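Local atomic coordinates of START domain-containing protein 10 (Homo sapiens, PDB entry 6SER), a protein that transfers phosphatidylcholine and phosphatidylethanolamine between membranes, preferring lipids with a palmitoyl or stearoyl chain at sn-1 and an unsaturated chain at sn-2. Residues L45-R49 / A50-V54; A208-A211 / M212-Y216. All blocks are in the same frame, centred on the assembly; numbering follows the deposited sequence.

Contact 1: L45-R49 / A50-V54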
ATOM      1  N   LEU A  45      14.665 -14.664  -4.839  1.00 45.23           N
ATOM      2  CA  LEU A  45      13.382 -15.239  -5.201  1.00 45.67           C
ATOM      3  C   LEU A  45      12.983 -16.296  -4.180  1.00 42.18           C
ATOM      4  O   LEU A  45      13.805 -17.103  -3.742  1.00 48.12           O
ATOM      5  CB  LEU A  45      13.456 -15.837  -6.606  1.00 42.85           C
ATOM      6  CG  LEU A  45      12.174 -16.180  -7.374  1.00 52.95           C
ATOM      7  CD1 LEU A  45      11.547 -17.488  -6.904  1.00 51.53           C
ATOM      8  CD2 LEU A  45      11.164 -15.035  -7.310  1.00 43.76           C
ATOM      9  N   THR A  46      11.709 -16.291  -3.818  1.00 39.66           N
ATOM     10  CA  THR A  46      11.136 -17.147  -2.789  1.00 41.34           C
ATOM     11  C   THR A  46       9.951 -17.960  -3.289  1.00 43.65           C
ATOM     12  O   THR A  46       9.674 -19.034  -2.748  1.00 47.47           O
ATOM     13  CB  THR A  46      10.712 -16.273  -1.587  1.00 48.17           C
ATOM     14  OG1 THR A  46      11.839 -16.075  -0.718  1.00 49.12           O
ATOM     15  CG2 THR A  46       9.546 -16.865  -0.812  1.00 52.30           C
ATOM     16  N   TYR A  47       9.270 -17.486  -4.331  1.00 43.13           N
ATOM     17  CA  TYR A  47       8.096 -18.130  -4.893  1.00 35.13           C
ATOM     18  C   TYR A  47       7.973 -17.662  -6.337  1.00 48.65           C
ATOM     19  O   TYR A  47       8.409 -16.560  -6.681  1.00 46.97           O
ATOM     20  CB  TYR A  47       6.846 -17.788  -4.065  1.00 44.73           C
ATOM     21  CG  TYR A  47       5.523 -18.255  -4.636  1.00 50.12           C
ATOM     22  CD1 TYR A  47       4.866 -17.518  -5.615  1.00 47.70           C
ATOM     23  CD2 TYR A  47       4.910 -19.412  -4.167  1.00 54.11           C
ATOM     24  CE1 TYR A  47       3.653 -17.931  -6.133  1.00 53.88           C
ATOM     25  CE2 TYR A  47       3.688 -19.830  -4.677  1.00 51.62           C
ATOM     26  CZ  TYR A  47       3.066 -19.085  -5.660  1.00 54.15           C
ATOM     27  OH  TYR A  47       1.856 -19.491  -6.183  1.00 64.00           O
ATOM     28  N   SER A  48       7.394 -18.517  -7.184  1.00 52.87           N
ATOM     29  CA  SER A  48       7.202 -18.193  -8.596  1.00 49.70           C
ATOM     30  C   SER A  48       6.310 -19.227  -9.271  1.00 58.27           C
ATOM     31  O   SER A  48       6.785 -20.288  -9.691  1.00 63.59           O
ATOM     32  CB  SER A  48       8.543 -18.111  -9.329  1.00 56.72           C
ATOM     33  OG  SER A  48       8.359 -17.747 -10.685  1.00 54.61           O
ATOM     34  N   ARG A  49       5.022 -18.922  -9.386  1.00 53.81           N
ATOM     35  CA  ARG A  49       4.057 -19.850  -9.958  1.00 58.01           C
ATOM     36  C   ARG A  49       2.916 -19.048 -10.560  1.00 65.89           C
ATOM     37  O   ARG A  49       2.329 -18.201  -9.881  1.00 67.81           O
ATOM     38  CB  ARG A  49       3.529 -20.824  -8.892  1.00 64.84           C
ATOM     39  CG  ARG A  49       2.399 -21.742  -9.361  1.00 76.38           C
ATOM     40  CD  ARG A  49       1.977 -22.725  -8.269  1.00 75.58           C
ATOM     41  NE  ARG A  49       0.920 -23.635  -8.717  1.00 94.27           N
ATOM     42  CZ  ARG A  49      -0.363 -23.535  -8.377  1.00 98.15           C
ATOM     43  NH1 ARG A  49      -1.243 -24.414  -8.840  1.00 85.52           N
ATOM     44  NH2 ARG A  49      -0.772 -22.563  -7.569  1.00 90.67           N
ATOM     45  N   ALA A  50       2.616 -19.310 -11.831  1.00 68.89           N
ATOM     46  CA  ALA A  50       1.450 -18.730 -12.496  1.00 69.28           C
ATOM     47  C   ALA A  50       1.519 -17.203 -12.505  1.00 70.86           C
ATOM     48  O   ALA A  50       0.572 -16.512 -12.117  1.00 67.06           O
ATOM     49  CB  ALA A  50       0.151 -19.218 -11.846  1.00 67.47           C
ATOM     50  N   GLY A  51       2.663 -16.677 -12.947  1.00 59.86           N
ATOM     51  CA  GLY A  51       2.850 -15.249 -13.103  1.00 57.74           C
ATOM     52  C   GLY A  51       3.038 -14.448 -11.826  1.00 56.27           C
ATOM     53  O   GLY A  51       3.252 -13.234 -11.911  1.00 52.78           O
ATOM     54  N   VAL A  52       2.962 -15.068 -10.652  1.00 49.68           N
ATOM     55  CA  VAL A  52       3.182 -14.388  -9.380  1.00 46.99           C
ATOM     56  C   VAL A  52       4.525 -14.831  -8.820  1.00 50.19           C
ATOM     57  O   VAL A  52       4.779 -16.035  -8.689  1.00 47.47           O
ATOM     58  CB  VAL A  52       2.057 -14.685  -8.373  1.00 39.34           C
ATOM     59  CG1 VAL A  52       2.339 -13.983  -7.055  1.00 38.99           C
ATOM     60  CG2 VAL A  52       0.713 -14.262  -8.931  1.00 49.40           C
ATOM     61  N   SER A  53       5.376 -13.862  -8.474  1.00 40.42           N
ATOM     62  CA  SER A  53       6.646 -14.148  -7.814  1.00 44.11           C
ATOM     63  C   SER A  53       6.809 -13.278  -6.575  1.00 45.53           C
ATOM     64  O   SER A  53       6.317 -12.146  -6.514  1.00 42.69           O
ATOM     65  CB  SER A  53       7.837 -13.941  -8.754  1.00 42.55           C
ATOM     66  OG  SER A  53       7.560 -12.932  -9.702  1.00 61.69           O
ATOM     67  N   VAL A  54       7.519 -13.825  -5.588  1.00 33.64           N
ATOM     68  CA  VAL A  54       7.790 -13.163  -4.315  1.00 37.00           C
ATOM     69  C   VAL A  54       9.300 -13.131  -4.096  1.00 38.82           C
ATOM     70  O   VAL A  54       9.973 -14.159  -4.229  1.00 38.22           O
ATOM     71  CB  VAL A  54       7.080 -13.874  -3.146  1.00 33.81           C
ATOM     72  CG1 VAL A  54       7.356 -13.163  -1.815  1.00 32.50           C
ATOM     73  CG2 VAL A  54       5.589 -13.961  -3.405  1.00 29.91           C
TER

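Contact 2: A208-A211 / M212-Y216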
ATOM      1  N   ALA A 208       1.381 -13.570   0.562  1.00 43.99           N
ATOM      2  CA  ALA A 208       1.476 -12.540  -0.468  1.00 51.37           C
ATOM      3  C   ALA A 208       0.884 -12.973  -1.803  1.00 48.65           C
ATOM      4  O   ALA A 208       0.059 -12.222  -2.351  1.00 44.63           O
ATOM      5  CB  ALA A 208       2.936 -12.092  -0.616  1.00 47.21           C
ATOM      6  N   PRO A 209       1.239 -14.131  -2.379  1.00 52.14           N
ATOM      7  CA  PRO A 209       0.625 -14.501  -3.665  1.00 43.12           C
ATOM      8  C   PRO A 209      -0.885 -14.604  -3.598  1.00 51.62           C
ATOM      9  O   PRO A 209      -1.565 -14.271  -4.576  1.00 45.47           O
ATOM     10  CB  PRO A 209       1.274 -15.858  -3.992  1.00 47.23           C
ATOM     11  CG  PRO A 209       1.794 -16.362  -2.694  1.00 49.41           C
ATOM     12  CD  PRO A 209       2.212 -15.149  -1.935  1.00 39.29           C
ATOM     13  N   LYS A 210      -1.439 -15.035  -2.464  1.00 46.15           N
ATOM     14  CA  LYS A 210      -2.888 -15.146  -2.362  1.00 47.68           C
ATOM     15  C   LYS A 210      -3.547 -13.775  -2.325  1.00 44.94           C
ATOM     16  O   LYS A 210      -4.611 -13.571  -2.919  1.00 47.59           O
ATOM     17  CB  LYS A 210      -3.267 -15.947  -1.121  1.00 52.59           C
ATOM     18  CG  LYS A 210      -4.727 -16.345  -1.096  1.00 65.60           C
ATOM     19  CD  LYS A 210      -5.300 -16.276   0.306  1.00 77.22           C
ATOM     20  CE  LYS A 210      -6.775 -16.638   0.299  1.00 74.40           C
ATOM     21  NZ  LYS A 210      -7.443 -16.297   1.584  1.00 71.38           N
ATOM     22  N   ALA A 211      -2.932 -12.827  -1.624  1.00 46.49           N
ATOM     23  CA  ALA A 211      -3.488 -11.482  -1.546  1.00 43.43           C
ATOM     24  C   ALA A 211      -3.455 -10.792  -2.905  1.00 47.90           C
ATOM     25  O   ALA A 211      -4.379 -10.051  -3.256  1.00 37.77           O
ATOM     26  CB  ALA A 211      -2.719 -10.676  -0.506  1.00 36.67           C
ATOM     27  N   MET A 212      -2.395 -11.026  -3.684  1.00 41.40           N
ATOM     28  CA  MET A 212      -2.291 -10.401  -4.997  1.00 40.19           C
ATOM     29  C   MET A 212      -3.335 -10.952  -5.956  1.00 45.20           C
ATOM     30  O   MET A 212      -3.892 -10.205  -6.771  1.00 43.46           O
ATOM     31  CB  MET A 212      -0.892 -10.609  -5.572  1.00 46.13           C
ATOM     32  CG  MET A 212       0.211  -9.914  -4.787  1.00 53.21           C
ATOM     33  SD  MET A 212       0.249  -8.136  -5.084  1.00 66.73           S
ATOM     34  CE  MET A 212       0.788  -8.096  -6.794  1.00 45.17           C
ATOM     35  N   LYS A 213      -3.601 -12.261  -5.893  1.00 39.73           N
ATOM     36  CA  LYS A 213      -4.585 -12.833  -6.803  1.00 47.03           C
ATOM     37  C   LYS A 213      -5.999 -12.429  -6.415  1.00 37.46           C
ATOM     38  O   LYS A 213      -6.859 -12.287  -7.290  1.00 40.71           O
ATOM     39  CB  LYS A 213      -4.441 -14.355  -6.865  1.00 49.00           C
ATOM     40  CG  LYS A 213      -3.508 -14.835  -7.995  1.00 58.94           C
ATOM     41  CD  LYS A 213      -3.941 -14.249  -9.352  1.00 60.44           C
ATOM     42  CE  LYS A 213      -3.010 -14.632 -10.505  1.00 55.93           C
ATOM     43  NZ  LYS A 213      -3.378 -13.949 -11.788  1.00 57.00           N
ATOM     44  N   LYS A 214      -6.258 -12.223  -5.119  1.00 37.73           N
ATOM     45  CA  LYS A 214      -7.538 -11.649  -4.719  1.00 42.12           C
ATOM     46  C   LYS A 214      -7.713 -10.255  -5.314  1.00 37.56           C
ATOM     47  O   LYS A 214      -8.776  -9.929  -5.856  1.00 37.08           O
ATOM     48  CB  LYS A 214      -7.650 -11.614  -3.196  1.00 41.10           C
ATOM     49  CG  LYS A 214      -8.431 -12.781  -2.623  1.00 57.47           C
ATOM     50  CD  LYS A 214      -8.214 -12.944  -1.125  1.00 65.52           C
ATOM     51  CE  LYS A 214      -9.146 -14.007  -0.553  1.00 77.11           C
ATOM     52  NZ  LYS A 214      -9.152 -15.257  -1.378  1.00 73.67           N
ATOM     53  N   MET A 215      -6.665  -9.435  -5.255  1.00 31.87           N
ATOM     54  CA  MET A 215      -6.710  -8.132  -5.903  1.00 40.27           C
ATOM     55  C   MET A 215      -6.941  -8.267  -7.403  1.00 38.82           C
ATOM     56  O   MET A 215      -7.692  -7.484  -7.996  1.00 37.76           O
ATOM     57  CB  MET A 215      -5.416  -7.368  -5.638  1.00 38.77           C
ATOM     58  CG  MET A 215      -5.396  -5.994  -6.284  1.00 46.24           C
ATOM     59  SD  MET A 215      -3.771  -5.225  -6.275  1.00 61.03           S
ATOM     60  CE  MET A 215      -3.354  -5.313  -4.539  1.00 56.19           C
ATOM     61  N   TYR A 216      -6.298  -9.248  -8.038  1.00 36.85           N
ATOM     62  CA  TYR A 216      -6.478  -9.421  -9.475  1.00 41.14           C
ATOM     63  C   TYR A 216      -7.931  -9.746  -9.809  1.00 41.60           C
ATOM     64  O   TYR A 216      -8.504  -9.178 -10.746  1.00 35.50           O
ATOM     65  CB  TYR A 216      -5.549 -10.511 -10.004  1.00 38.21           C
ATOM     66  CG  TYR A 216      -5.950 -10.994 -11.378  1.00 41.91           C
ATOM     67  CD1 TYR A 216      -5.648 -10.247 -12.515  1.00 38.20           C
ATOM     68  CD2 TYR A 216      -6.648 -12.187 -11.542  1.00 44.36           C
ATOM     69  CE1 TYR A 216      -6.020 -10.676 -13.780  1.00 42.32           C
ATOM     70  CE2 TYR A 216      -7.024 -12.624 -12.805  1.00 49.20           C
ATOM     71  CZ  TYR A 216      -6.705 -11.864 -13.919  1.00 51.47           C
ATOM     72  OH  TYR A 216      -7.073 -12.291 -15.177  1.00 55.35           O
TER

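Contact 1: L45-R49 / A50-V54
Tyr47 and Val54 meet flank to flank on one face of a tight antiparallel hairpin, Tyr47 CB lying 4.0 Å from Val54 CB. The tyrosine has CG anti to its own N (chi1 173°), which carries the ring along the hairpin toward Val52; there its edge, not its face, is presented to the opposite strand, with CE1 3.4 Å from Val52 O and 4.3 Å from Val52 CB. Val54 CG2 reaches the ring obliquely. Val52 O, which the ring edge approaches, accepts a bond from Arg49 N at 3.0 Å and a CA-H contact from Ser48. Ser48 and Ser53 form the intervening non-hydrogen-bonded pair and turn their side chains to the other face, where Leu45 swings CD2 over Ser53 CB (3.8 Å). At the far end Val54 O takes a bond from Thr46 N at 2.8 Å and a weak second one from Tyr47 N, while Val54 N returns a bond to Tyr47 O. The chain reverses through Ala50 and Gly51, both at positive phi, and the reversal is closed by Val52 N on Arg49 O at 3.3 Å. Helix 197-227 covers the face that carries Tyr47, Val52 and Val54, and strand 68-74 lies beyond Val52 and Val54. Two residues opposed to one make a classic beta bulge, here at Thr46 and Tyr47 facing Val54, in a beta hairpin with a two-residue type I' turn (Arg49 to Val52) that forms one end of the START-domain sheet.

Contact 2: A208-A211 / M212-Y216
Four successive i to i+4 backbone bonds join 208-211 to 212-216 as one run of alpha helix, from Met212 N on Ala208 O (3.0 Å) to Met215 N on Ala211 O (3.1 Å); Pro209, which has no N-H to give, sits where the helix is kinked. The side chains leave this run in different directions. Met212 has CG beside its backbone N (chi1 -65°), bringing CG to 3.4 Å from Ala208 O before further bends at chi2 and chi3 lead the thioether away from the preceding turn, into Cys70 and Met72 of strand 68-74 and Ile183 and Tyr185 of strand 181-190. Met215 sets CB over Ala211 O (3.7 Å), and its chain, bent at chi3, touches Ile183 and, on helix 79-87, Leu82 and Leu86. These contacts belong to the START fold, a helix-grip architecture in which the long C-terminal helix 197-227 lies across the curved sheet; in the family this helix closes over the lipid-binding cavity. On another side of the helix, Lys210 and Lys214 converge one turn apart. Their chains run obliquely past one another, Lys214 NZ coming to 3.2 Å from Lys210 CE, with the two ammonium nitrogens 3.6 Å apart, so that like charges lie close and would probably disfavour each other. Lys213 is bent at chi2 (-53°) and puts NZ 3.7 Å above one face of the Tyr216 ring, offset toward its rim. The hydroxyl of that tyrosine is hydrogen-bonded to Asp76, while its side chain also touches Met72 and Cys74.

Overall arrangement
Contact 1 and contact 2 have centres about 12 Å apart and meet directly: the hairpin 45-54 rests against the middle of helix 197-227. Pro209 makes most of the junction, its CB 3.7 Å from Val52 CG1 and 3.8 Å from Tyr47 CE1, with its CD 3.9 Å from Val54 CG2. One turn further on, Lys213 CE lies 4.1 Å from Val52 CG2. Strand 68-74 joins the two as well, since Cys70 and Met72 touch both Val52 and Met212. A triethylene glycol, probably from crystallisation, lies beside contact 2, about 3 Å from the side chain of Ala211; no lipid-binding role follows from its presence.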